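Local atomic coordinates of adenosine monophosphate-protein transferase (Pyrobaculum aerophilum, PDB entry 2JB7), a protein that binds adenosine monophosphate at sites between its subunits and, though its biological role is not established, probably acts on adenosine or its nucleotides. Residues G15-I20 with A91-V96; Q22-K27 with E105-F110; A114-V119 with D136-L141. One frame throughout, in Å; residues are numbered along the deposited sequence.

Contact 1 (G15-I20 with A91-V96). With AMP (adenosine monophosphate), chain D.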
loop_
_atom_site.group_PDB
_atom_site.type_symbol
_atom_site.label_atom_id
_atom_site.label_comp_id
_atom_site.label_asym_id
_atom_site.label_seq_id
_atom_site.Cartn_x
_atom_site.Cartn_y
_atom_site.Cartn_z
ATOM N N GLY A 15 4.009 -1.129 -29.898
ATOM C CA GLY A 15 2.784 -0.849 -29.176
ATOM C C GLY A 15 2.494 -1.719 -27.971
ATOM O O GLY A 15 1.473 -1.504 -27.277
ATOM N N THR A 16 3.338 -2.705 -27.724
ATOM C CA THR A 16 3.171 -3.521 -26.515
ATOM C C THR A 16 4.232 -3.171 -25.471
ATOM O O THR A 16 5.330 -2.633 -25.786
ATOM C CB THR A 16 3.194 -5.041 -26.803
ATOM O OG1 THR A 16 4.524 -5.483 -27.103
ATOM C CG2 THR A 16 2.245 -5.412 -27.957
ATOM N N ASN A 17 3.901 -3.539 -24.227
ATOM C CA ASN A 17 4.836 -3.617 -23.139
ATOM C C ASN A 17 4.770 -4.987 -22.500
ATOM O O ASN A 17 3.746 -5.662 -22.575
ATOM C CB ASN A 17 4.597 -2.546 -22.094
ATOM C CG ASN A 17 5.057 -1.193 -22.541
ATOM O OD1 ASN A 17 4.354 -0.493 -23.300
ATOM N ND2 ASN A 17 6.239 -0.820 -22.096
ATOM N N VAL A 18 5.888 -5.442 -21.949
ATOM C CA VAL A 18 5.893 -6.719 -21.254
ATOM C C VAL A 18 6.190 -6.499 -19.763
ATOM O O VAL A 18 6.945 -5.601 -19.422
ATOM C CB VAL A 18 6.904 -7.696 -21.884
ATOM C CG1 VAL A 18 8.364 -7.324 -21.516
ATOM C CG2 VAL A 18 6.567 -9.148 -21.494
ATOM N N ILE A 19 5.544 -7.299 -18.910
ATOM C CA ILE A 19 5.841 -7.364 -17.468
ATOM C C ILE A 19 6.113 -8.844 -17.167
ATOM O O ILE A 19 5.303 -9.725 -17.505
ATOM C CB ILE A 19 4.688 -6.789 -16.631
ATOM C CG1 ILE A 19 4.451 -5.316 -17.005
ATOM C CG2 ILE A 19 4.971 -6.924 -15.088
ATOM C CD1 ILE A 19 3.120 -4.796 -16.416
ATOM N N ILE A 20 7.258 -9.126 -16.553
ATOM C CA ILE A 20 7.643 -10.503 -16.196
ATOM C C ILE A 20 7.923 -10.540 -14.692
ATOM O O ILE A 20 8.635 -9.689 -14.172
ATOM C CB ILE A 20 8.878 -10.965 -16.968
ATOM C CG1 ILE A 20 8.692 -10.717 -18.464
ATOM C CG2 ILE A 20 9.149 -12.440 -16.692
ATOM C CD1 ILE A 20 9.943 -11.007 -19.330
ATOM N N ALA A 91 -2.329 0.485 -22.596
ATOM C CA ALA A 91 -2.001 0.846 -21.248
ATOM C C ALA A 91 -0.503 0.744 -21.099
ATOM O O ALA A 91 0.149 -0.028 -21.798
ATOM C CB ALA A 91 -2.708 -0.115 -20.222
ATOM N N TRP A 92 0.040 1.532 -20.188
ATOM C CA TRP A 92 1.446 1.477 -19.824
ATOM C C TRP A 92 1.678 0.690 -18.548
ATOM O O TRP A 92 0.806 0.664 -17.674
ATOM C CB TRP A 92 1.958 2.879 -19.560
ATOM C CG TRP A 92 1.860 3.793 -20.735
ATOM C CD1 TRP A 92 0.932 4.802 -20.908
ATOM C CD2 TRP A 92 2.704 3.805 -21.879
ATOM N NE1 TRP A 92 1.183 5.451 -22.106
ATOM C CE2 TRP A 92 2.257 4.862 -22.718
ATOM C CE3 TRP A 92 3.795 3.046 -22.285
ATOM C CZ2 TRP A 92 2.884 5.169 -23.912
ATOM C CZ3 TRP A 92 4.442 3.372 -23.481
ATOM C CH2 TRP A 92 3.950 4.414 -24.284
ATOM N N PRO A 93 2.886 0.100 -18.388
ATOM C CA PRO A 93 3.148 -0.529 -17.095
ATOM C C PRO A 93 2.894 0.349 -15.882
ATOM O O PRO A 93 2.387 -0.152 -14.900
ATOM C CB PRO A 93 4.623 -0.965 -17.200
ATOM C CG PRO A 93 4.790 -1.251 -18.649
ATOM C CD PRO A 93 3.974 -0.169 -19.344
ATOM N N ILE A 94 3.162 1.652 -15.939
ATOM C CA ILE A 94 2.936 2.474 -14.741
ATOM C C ILE A 94 1.434 2.535 -14.391
ATOM O O ILE A 94 1.069 2.884 -13.262
ATOM C CB ILE A 94 3.475 3.935 -14.874
ATOM C CG1 ILE A 94 2.863 4.678 -16.071
ATOM C CG2 ILE A 94 5.036 3.951 -14.901
ATOM C CD1 ILE A 94 3.227 6.193 -16.053
ATOM N N ASN A 95 0.575 2.241 -15.360
ATOM C CA ASN A 95 -0.852 2.237 -15.124
ATOM C C ASN A 95 -1.308 1.034 -14.317
ATOM O O ASN A 95 -2.380 1.089 -13.730
ATOM C CB ASN A 95 -1.675 2.220 -16.422
ATOM C CG ASN A 95 -1.424 3.410 -17.346
ATOM O OD1 ASN A 95 -1.126 4.568 -16.923
ATOM N ND2 ASN A 95 -1.574 3.146 -18.613
ATOM N N VAL A 96 -0.535 -0.051 -14.327
ATOM C CA VAL A 96 -0.951 -1.277 -13.679
ATOM C C VAL A 96 0.003 -1.834 -12.647
ATOM O O VAL A 96 -0.380 -2.754 -11.908
ATOM C CB VAL A 96 -1.207 -2.392 -14.729
ATOM C CG1 VAL A 96 -2.342 -1.993 -15.624
ATOM C CG2 VAL A 96 0.084 -2.750 -15.527
HETATM P P AMP D . 11.292 4.673 -24.366
HETATM O O1P AMP D . 9.943 4.883 -25.033
HETATM O O2P AMP D . 12.103 5.935 -24.331
HETATM O O3P AMP D . 12.055 3.462 -24.870
HETATM O "O5'" AMP D . 10.918 4.466 -22.774
HETATM C "C5'" AMP D . 11.344 3.415 -21.889
HETATM C "C4'" AMP D . 10.150 2.654 -21.310
HETATM O "O4'" AMP D . 9.249 3.502 -20.570
HETATM C "C3'" AMP D . 9.322 2.006 -22.411
HETATM O "O3'" AMP D . 9.860 0.748 -22.836
HETATM C "C2'" AMP D . 7.990 1.865 -21.721
HETATM O "O2'" AMP D . 7.946 0.661 -20.929
HETATM C "C1'" AMP D . 7.914 3.081 -20.812
HETATM N N9 AMP D . 7.246 4.243 -21.429
HETATM C C8 AMP D . 7.647 4.887 -22.547
HETATM N N7 AMP D . 6.829 5.940 -22.827
HETATM C C5 AMP D . 5.875 5.960 -21.858
HETATM C C6 AMP D . 4.721 6.799 -21.524
HETATM N N6 AMP D . 4.334 7.858 -22.297
HETATM N N1 AMP D . 4.014 6.517 -20.415
HETATM C C2 AMP D . 4.330 5.493 -19.612
HETATM N N3 AMP D . 5.373 4.687 -19.853
HETATM C C4 AMP D . 6.169 4.869 -20.936
#

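Contact 2 (Q22-K27 with E105-F110). With AMP (adenosine monophosphate), chain F; ACT (acetate ion), chain G.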
loop_
_atom_site.group_PDB
_atom_site.type_symbol
_atom_site.label_atom_id
_atom_site.label_comp_id
_atom_site.label_asym_id
_atom_site.label_seq_id
_atom_site.Cartn_x
_atom_site.Cartn_y
_atom_site.Cartn_z
ATOM N N GLN A 22 7.450 -13.210 -10.761
ATOM C CA GLN A 22 7.299 -14.508 -10.105
ATOM C C GLN A 22 6.234 -14.379 -9.030
ATOM O O GLN A 22 6.139 -13.368 -8.313
ATOM C CB GLN A 22 8.615 -14.892 -9.486
ATOM C CG GLN A 22 8.681 -16.346 -9.058
ATOM C CD GLN A 22 9.976 -16.580 -8.398
ATOM O OE1 GLN A 22 11.037 -16.391 -9.000
ATOM N NE2 GLN A 22 9.919 -16.932 -7.141
ATOM N N ALA A 23 5.410 -15.424 -8.950
ATOM C CA ALA A 23 4.311 -15.472 -8.010
ATOM C C ALA A 23 4.294 -16.875 -7.407
ATOM O O ALA A 23 5.384 -17.496 -7.242
ATOM C CB ALA A 23 3.016 -15.150 -8.752
ATOM N N HIS A 24 3.113 -17.322 -7.016
ATOM C CA HIS A 24 2.878 -18.665 -6.502
ATOM C C HIS A 24 1.374 -18.863 -6.437
ATOM O O HIS A 24 0.611 -17.915 -6.305
ATOM C CB HIS A 24 3.514 -18.893 -5.125
ATOM C CG HIS A 24 2.757 -18.278 -3.982
ATOM N ND1 HIS A 24 2.595 -16.912 -3.850
ATOM C CD2 HIS A 24 2.144 -18.832 -2.913
ATOM C CE1 HIS A 24 1.901 -16.661 -2.750
ATOM N NE2 HIS A 24 1.609 -17.804 -2.166
ATOM N N PHE A 25 0.954 -20.119 -6.513
ATOM C CA PHE A 25 -0.434 -20.510 -6.335
ATOM C C PHE A 25 -1.242 -20.243 -7.569
ATOM O O PHE A 25 -1.111 -19.184 -8.229
ATOM C CB PHE A 25 -1.076 -19.788 -5.125
ATOM C CG PHE A 25 -2.458 -20.296 -4.750
ATOM C CD1 PHE A 25 -2.757 -21.663 -4.755
ATOM C CD2 PHE A 25 -3.445 -19.397 -4.352
ATOM C CE1 PHE A 25 -4.036 -22.111 -4.419
ATOM C CE2 PHE A 25 -4.698 -19.855 -3.986
ATOM C CZ PHE A 25 -4.980 -21.214 -4.022
ATOM N N ILE A 26 -2.113 -21.195 -7.906
ATOM C CA ILE A 26 -2.885 -21.073 -9.151
ATOM C C ILE A 26 -3.781 -19.847 -9.293
ATOM O O ILE A 26 -4.055 -19.399 -10.397
ATOM C CB ILE A 26 -3.713 -22.365 -9.359
ATOM C CG1 ILE A 26 -4.085 -22.579 -10.836
ATOM C CG2 ILE A 26 -4.853 -22.412 -8.374
ATOM C CD1 ILE A 26 -4.487 -24.047 -11.172
ATOM N N LYS A 27 -4.186 -19.267 -8.188
ATOM C CA LYS A 27 -5.068 -18.115 -8.217
ATOM C C LYS A 27 -4.372 -16.903 -8.809
ATOM O O LYS A 27 -5.024 -15.923 -9.198
ATOM C CB LYS A 27 -5.532 -17.820 -6.817
ATOM C CG LYS A 27 -6.688 -16.771 -6.707
ATOM C CD LYS A 27 -7.419 -16.804 -5.351
ATOM C CE LYS A 27 -6.644 -16.215 -4.197
ATOM N NZ LYS A 27 -6.695 -14.713 -4.201
ATOM N N GLU A 105 -0.395 -13.058 -4.301
ATOM C CA GLU A 105 0.416 -14.148 -4.851
ATOM C C GLU A 105 1.739 -13.652 -5.415
ATOM O O GLU A 105 2.688 -14.421 -5.559
ATOM C CB GLU A 105 -0.322 -14.878 -5.957
ATOM C CG GLU A 105 -1.423 -15.796 -5.498
ATOM C CD GLU A 105 -2.730 -15.069 -5.432
ATOM O OE1 GLU A 105 -2.832 -13.971 -6.075
ATOM O OE2 GLU A 105 -3.671 -15.597 -4.806
ATOM N N VAL A 106 1.811 -12.375 -5.774
ATOM C CA VAL A 106 2.969 -11.870 -6.489
ATOM C C VAL A 106 4.102 -11.654 -5.512
ATOM O O VAL A 106 3.936 -11.006 -4.506
ATOM C CB VAL A 106 2.654 -10.580 -7.256
ATOM C CG1 VAL A 106 3.935 -9.852 -7.638
ATOM C CG2 VAL A 106 1.759 -10.910 -8.488
ATOM N N VAL A 107 5.276 -12.198 -5.822
ATOM C CA VAL A 107 6.434 -12.091 -4.921
ATOM C C VAL A 107 7.508 -11.155 -5.426
ATOM O O VAL A 107 8.163 -10.477 -4.616
ATOM C CB VAL A 107 7.022 -13.491 -4.607
ATOM C CG1 VAL A 107 5.906 -14.447 -4.114
ATOM C CG2 VAL A 107 7.621 -14.056 -5.743
ATOM N N ARG A 108 7.680 -11.067 -6.734
ATOM C CA ARG A 108 8.644 -10.150 -7.318
ATOM C C ARG A 108 8.314 -9.854 -8.776
ATOM O O ARG A 108 7.615 -10.623 -9.452
ATOM C CB ARG A 108 10.045 -10.730 -7.228
ATOM C CG ARG A 108 10.175 -12.073 -7.929
ATOM C CD ARG A 108 11.086 -13.093 -7.207
ATOM N NE ARG A 108 12.487 -12.677 -7.277
ATOM C CZ ARG A 108 13.494 -13.458 -7.655
ATOM N NH1 ARG A 108 13.321 -14.762 -7.956
ATOM N NH2 ARG A 108 14.694 -12.925 -7.720
ATOM N N ILE A 109 8.822 -8.717 -9.248
ATOM C CA ILE A 109 8.748 -8.362 -10.659
ATOM C C ILE A 109 10.172 -8.213 -11.209
ATOM O O ILE A 109 11.003 -7.563 -10.581
ATOM C CB ILE A 109 7.939 -7.050 -10.845
ATOM C CG1 ILE A 109 6.569 -7.162 -10.119
ATOM C CG2 ILE A 109 7.834 -6.743 -12.335
ATOM C CD1 ILE A 109 5.732 -5.853 -10.170
ATOM N N PHE A 110 10.468 -8.840 -12.336
ATOM C CA PHE A 110 11.817 -8.790 -12.918
ATOM C C PHE A 110 12.028 -7.663 -13.899
ATOM O O PHE A 110 13.136 -7.171 -13.999
ATOM C CB PHE A 110 12.148 -10.094 -13.647
ATOM C CG PHE A 110 12.087 -11.331 -12.783
ATOM C CD1 PHE A 110 13.011 -11.526 -11.774
ATOM C CD2 PHE A 110 11.102 -12.290 -12.993
ATOM C CE1 PHE A 110 12.989 -12.661 -10.956
ATOM C CE2 PHE A 110 11.050 -13.441 -12.183
ATOM C CZ PHE A 110 11.988 -13.630 -11.178
HETATM P P AMP F . -0.214 -26.714 -4.934
HETATM O O1P AMP F . 1.087 -27.496 -4.770
HETATM O O2P AMP F . -1.239 -26.939 -3.853
HETATM O O3P AMP F . -0.851 -26.815 -6.284
HETATM O "O5'" AMP F . 0.033 -25.111 -4.824
HETATM C "C5'" AMP F . 1.218 -24.357 -5.112
HETATM C "C4'" AMP F . 1.487 -23.345 -4.002
HETATM O "O4'" AMP F . 0.371 -22.457 -3.770
HETATM C "C3'" AMP F . 1.752 -24.100 -2.699
HETATM O "O3'" AMP F . 3.147 -24.429 -2.656
HETATM C "C2'" AMP F . 1.243 -23.134 -1.644
HETATM O "O2'" AMP F . 2.294 -22.210 -1.358
HETATM C "C1'" AMP F . 0.109 -22.407 -2.355
HETATM N N9 AMP F . -1.226 -22.980 -1.997
HETATM C C8 AMP F . -1.708 -24.213 -2.261
HETATM N N7 AMP F . -2.971 -24.363 -1.821
HETATM C C5 AMP F . -3.315 -23.160 -1.267
HETATM C C6 AMP F . -4.502 -22.651 -0.630
HETATM N N6 AMP F . -5.546 -23.468 -0.486
HETATM N N1 AMP F . -4.522 -21.354 -0.188
HETATM C C2 AMP F . -3.421 -20.581 -0.348
HETATM N N3 AMP F . -2.277 -20.969 -0.949
HETATM C C4 AMP F . -2.181 -22.252 -1.394
HETATM C C ACT G . 14.171 -9.379 -6.939
HETATM O O ACT G . 14.018 -10.258 -6.084
HETATM O OXT ACT G . 13.622 -9.549 -8.003
HETATM C CH3 ACT G . 14.965 -8.149 -6.675
#

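Contact 3 (A114-V119 with D136-L141). With AMP (adenosine monophosphate), chain D.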
loop_
_atom_site.group_PDB
_atom_site.type_symbol
_atom_site.label_atom_id
_atom_site.label_comp_id
_atom_site.label_asym_id
_atom_site.label_seq_id
_atom_site.Cartn_x
_atom_site.Cartn_y
_atom_site.Cartn_z
ATOM N N ALA A 114 9.408 -2.037 -22.719
ATOM C CA ALA A 114 9.178 -2.293 -24.135
ATOM C C ALA A 114 10.514 -2.285 -24.904
ATOM O O ALA A 114 10.509 -2.373 -26.116
ATOM C CB ALA A 114 8.210 -1.254 -24.725
ATOM N N ASN A 115 11.635 -2.238 -24.184
ATOM C CA ASN A 115 12.985 -2.355 -24.753
ATOM C C ASN A 115 13.341 -3.748 -25.195
ATOM O O ASN A 115 12.754 -4.720 -24.716
ATOM C CB ASN A 115 14.038 -1.962 -23.721
ATOM C CG ASN A 115 14.002 -0.510 -23.373
ATOM O OD1 ASN A 115 13.628 0.334 -24.183
ATOM N ND2 ASN A 115 14.460 -0.201 -22.197
ATOM N N PRO A 116 14.359 -3.864 -26.089
ATOM C CA PRO A 116 14.990 -5.143 -26.326
ATOM C C PRO A 116 15.281 -5.759 -24.970
ATOM O O PRO A 116 15.784 -5.071 -24.090
ATOM C CB PRO A 116 16.273 -4.749 -27.051
ATOM C CG PRO A 116 15.945 -3.552 -27.741
ATOM C CD PRO A 116 14.985 -2.809 -26.902
ATOM N N LEU A 117 14.940 -7.030 -24.790
ATOM C CA LEU A 117 14.918 -7.636 -23.440
ATOM C C LEU A 117 15.354 -9.096 -23.525
ATOM O O LEU A 117 14.868 -9.798 -24.401
ATOM C CB LEU A 117 13.523 -7.563 -22.865
ATOM C CG LEU A 117 13.269 -8.188 -21.512
ATOM C CD1 LEU A 117 14.131 -7.517 -20.410
ATOM C CD2 LEU A 117 11.765 -8.096 -21.222
ATOM N N LYS A 118 16.265 -9.517 -22.642
ATOM C CA LYS A 118 16.616 -10.933 -22.442
ATOM C C LYS A 118 16.315 -11.364 -21.034
ATOM O O LYS A 118 16.391 -10.575 -20.115
ATOM C CB LYS A 118 18.095 -11.183 -22.676
ATOM C CG LYS A 118 18.637 -10.646 -23.970
ATOM C CD LYS A 118 18.144 -11.369 -25.171
ATOM C CE LYS A 118 19.072 -11.134 -26.371
ATOM N NZ LYS A 118 18.325 -11.368 -27.631
ATOM N N VAL A 119 15.956 -12.634 -20.867
ATOM C CA VAL A 119 15.771 -13.237 -19.557
ATOM C C VAL A 119 16.865 -14.266 -19.391
ATOM O O VAL A 119 17.142 -15.039 -20.304
ATOM C CB VAL A 119 14.390 -13.909 -19.409
ATOM C CG1 VAL A 119 14.263 -14.584 -18.044
ATOM C CG2 VAL A 119 13.257 -12.865 -19.598
ATOM N N ASP A 136 17.571 -5.508 -19.577
ATOM C CA ASP A 136 16.554 -4.591 -20.024
ATOM C C ASP A 136 17.243 -3.471 -20.818
ATOM O O ASP A 136 17.889 -2.597 -20.247
ATOM C CB ASP A 136 15.732 -4.079 -18.814
ATOM C CG ASP A 136 14.593 -3.154 -19.189
ATOM O OD1 ASP A 136 14.464 -2.721 -20.362
ATOM O OD2 ASP A 136 13.776 -2.858 -18.257
ATOM N N GLY A 137 17.163 -3.563 -22.139
ATOM C CA GLY A 137 17.788 -2.568 -23.021
ATOM C C GLY A 137 19.307 -2.571 -22.919
ATOM O O GLY A 137 19.936 -3.581 -22.635
ATOM N N HIS A 138 19.892 -1.403 -23.157
ATOM C CA HIS A 138 21.313 -1.263 -23.382
ATOM C C HIS A 138 21.979 -0.457 -22.273
ATOM O O HIS A 138 21.314 0.308 -21.548
ATOM C CB HIS A 138 21.541 -0.595 -24.758
ATOM C CG HIS A 138 21.302 -1.517 -25.912
ATOM N ND1 HIS A 138 20.042 -1.924 -26.287
ATOM C CD2 HIS A 138 22.167 -2.175 -26.721
ATOM C CE1 HIS A 138 20.138 -2.756 -27.310
ATOM N NE2 HIS A 138 21.417 -2.922 -27.594
ATOM N N SER A 139 23.288 -0.702 -22.114
ATOM C CA SER A 139 24.127 -0.006 -21.167
ATOM C C SER A 139 24.175 1.504 -21.497
ATOM O O SER A 139 23.968 1.928 -22.632
ATOM C CB SER A 139 25.553 -0.578 -21.225
ATOM O OG SER A 139 26.043 -0.429 -22.549
ATOM N N PRO A 140 24.442 2.321 -20.483
ATOM C CA PRO A 140 24.478 3.756 -20.718
ATOM C C PRO A 140 25.645 4.185 -21.618
ATOM O O PRO A 140 26.732 3.628 -21.541
ATOM C CB PRO A 140 24.642 4.353 -19.316
ATOM C CG PRO A 140 25.030 3.200 -18.433
ATOM C CD PRO A 140 24.583 1.971 -19.063
ATOM N N LEU A 141 25.375 5.160 -22.455
ATOM C CA LEU A 141 26.409 5.801 -23.317
ATOM C C LEU A 141 27.126 6.966 -22.657
ATOM O O LEU A 141 28.269 7.287 -23.016
ATOM C CB LEU A 141 25.810 6.228 -24.622
ATOM C CG LEU A 141 25.411 5.067 -25.526
ATOM C CD1 LEU A 141 24.567 5.555 -26.695
ATOM C CD2 LEU A 141 26.645 4.322 -26.024
HETATM P P AMP D . 11.292 4.673 -24.366
HETATM O O1P AMP D . 9.943 4.883 -25.033
HETATM O O2P AMP D . 12.103 5.935 -24.331
HETATM O O3P AMP D . 12.055 3.462 -24.870
HETATM O "O5'" AMP D . 10.918 4.466 -22.774
HETATM C "C5'" AMP D . 11.344 3.415 -21.889
HETATM C "C4'" AMP D . 10.150 2.654 -21.310
HETATM O "O4'" AMP D . 9.249 3.502 -20.570
HETATM C "C3'" AMP D . 9.322 2.006 -22.411
HETATM O "O3'" AMP D . 9.860 0.748 -22.836
HETATM C "C2'" AMP D . 7.990 1.865 -21.721
HETATM O "O2'" AMP D . 7.946 0.661 -20.929
HETATM C "C1'" AMP D . 7.914 3.081 -20.812
HETATM N N9 AMP D . 7.246 4.243 -21.429
HETATM C C8 AMP D . 7.647 4.887 -22.547
HETATM N N7 AMP D . 6.829 5.940 -22.827
HETATM C C5 AMP D . 5.875 5.960 -21.858
HETATM C C6 AMP D . 4.721 6.799 -21.524
HETATM N N6 AMP D . 4.334 7.858 -22.297
HETATM N N1 AMP D . 4.014 6.517 -20.415
HETATM C C2 AMP D . 4.330 5.493 -19.612
HETATM N N3 AMP D . 5.373 4.687 -19.853
HETATM C C4 AMP D . 6.169 4.869 -20.936
#

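Contact 1 (G15-I20 with A91-V96)
Asn-17 holds its side-chain amide against Trp-92 and Pro-93, which sit on a turn held by the 2.8 Å bond from Asn-95 N to Trp-92 O. Between the two segments themselves the contact is van der Waals in nature. The amide carbon Asn-17 CG rests on the proline ring, 3.5 Å from Pro-93 CD, with the two side chains meeting at about a right angle. Proline suits this place: it lies near the start of helix 93-101, where a backbone N-H has no helical acceptor, and offers a compact apolar surface. Asn-17 OD1 approaches Trp-92 CE3 at 3.7 Å, its amide plane turned 68° from the indole. Although the Trp-92 side chain sets out away from strand 17-22, chi1 (-61°, CG beside the backbone N) and chi2 (105°) together bring the six-membered ring back toward Asn-17. The adenine of AMP lies over one indole face, N1 being 3.2 Å above the plane near its centre, while Asn-17 ND2 turns to the ribose O2'. Deeper down, Ile-19 reaches out with its CD1 to touch Val-96 CG2 at 3.8 Å and, more loosely, Pro-93 CB. Helix 93-101 is thereby seated on the sheet. Tyr-162 and Ala-114 of the same chain, and Ser-53 of the third subunit, hydrogen-bond the same nucleotide, making this one wall of an AMP pocket shared between subunits.

Contact 2 (Q22-K27 with E105-F110)
Gln-22 faces both Val-107 and Arg-108 in a classic beta bulge at the start of strand 108-113. Its carbonyl O serves two donors, Val-107 N at 2.9 Å and Arg-108 N at 3.2 Å, while Gln-22 N returns a bond to Arg-108 O, so the antiparallel pair is satisfied despite the extra residue. The extended Gln-22 side chain, with CG anti to the backbone N (chi1 -167°), slants across the arginine, its CB against Arg-108 CG. Its OE1 takes Arg-108 NH1 at 3.0 Å, the donor standing above the amide plane and the two flat groups nearly perpendicular (88°). Gln-22 NE2 is used by Phe-110 O of the fourth subunit, which suits glutamine, a donor and an acceptor in one group. Arg-108 turns its NE and NH2 to an acetate, probably from the crystallisation liquor, that also bonds Arg-108 NE of the third subunit, and Phe-110 CE1 lies over the centre of the guanidinium face. Further on, His-24 ND1 donates in its ring plane to Glu-105 O at 3.0 Å, fixing the imidazole beside the AMP ribose. Lys-27 NZ makes a salt bridge to Glu-105 OE2 at 3.2 Å and a second one to Asp-31; it probably eases the approach of Glu-105 OE1 to that aspartate. Phe-25 has one face over Lys-27 N and the other on the adenine, where CE1 comes within 3.4 Å of AMP C5. At the edge of the same ring, Phe-25 CD2 lies 3.8 Å from Glu-105 OE2.

Contact 3 (A114-V119 with D136-L141)
Asn-115 ND2 donates to Asp-136 OD1 at 3.1 Å, meeting the carboxylate on its syn side but 30° out of its plane. The side chains cross at about a right angle, and each is set by its first torsion: Asp-136 places CG anti to its backbone N (chi1 -177°), which turns the carboxylate back toward segment 114-119, whereas the Asn-115 CG lies beside its own N and the amide leans over to meet it. Asp-136 OD1 also receives the hydroxyl of Thr-113, its stronger partner, and OD2 pairs with His-82 of the third subunit. With both oxygens engaged, an aspartate is well matched to this buried place. Asn-115 OD1 stands 3.6 Å from AMP O3P, a proximity without a hydrogen bond; the ligand is held here by Ala-114 N, which donates to the ribose O3' at 2.8 Å.

Asp-136 ends a beta-hairpin formed by strands 117-125 and 128-136, pairing with Leu-117 as an antiparallel non-hydrogen-bonded pair at the edge of a three-stranded sheet. The leucine swings CD1 back over the partner strand to 3.8 Å from Asp-136 CA, while on the sheet face it shares with Val-119 it packs on Val-10, Val-18 and Ile-20. Just beyond the pair, Gly-137 N bonds to Pro-116 O at 2.8 Å. Glycine is apt here, because its phi is positive and because the Asn-115 amide lies close, with ND2 4.2 Å from Gly-137 CA. His-138 turns its imidazole edge to the proline ring, where CE1 stands 4.3 Å from Pro-116 CG.

From the N terminus, the chain runs through strand 17-22 into the loop at 22-27, supplying the first halves of contacts 1 and 2. Contact 1 closes when the chain returns at 91-96, setting helix 93-101 on the sheet; contact 2 closes later, at 105-110, where the neighbouring strand 108-113 begins. Their segments alternate, so the two cross, and Ile-20 O probably bonds Phe-110 N between them. Contact 3 follows in series: within the three-stranded sheet it closes the hairpin of strands 117-125 and 128-136, at the end away from its turn. It meets contact 1 through Leu-117 on Val-18 and at one AMP, while contact 2 borders a second AMP.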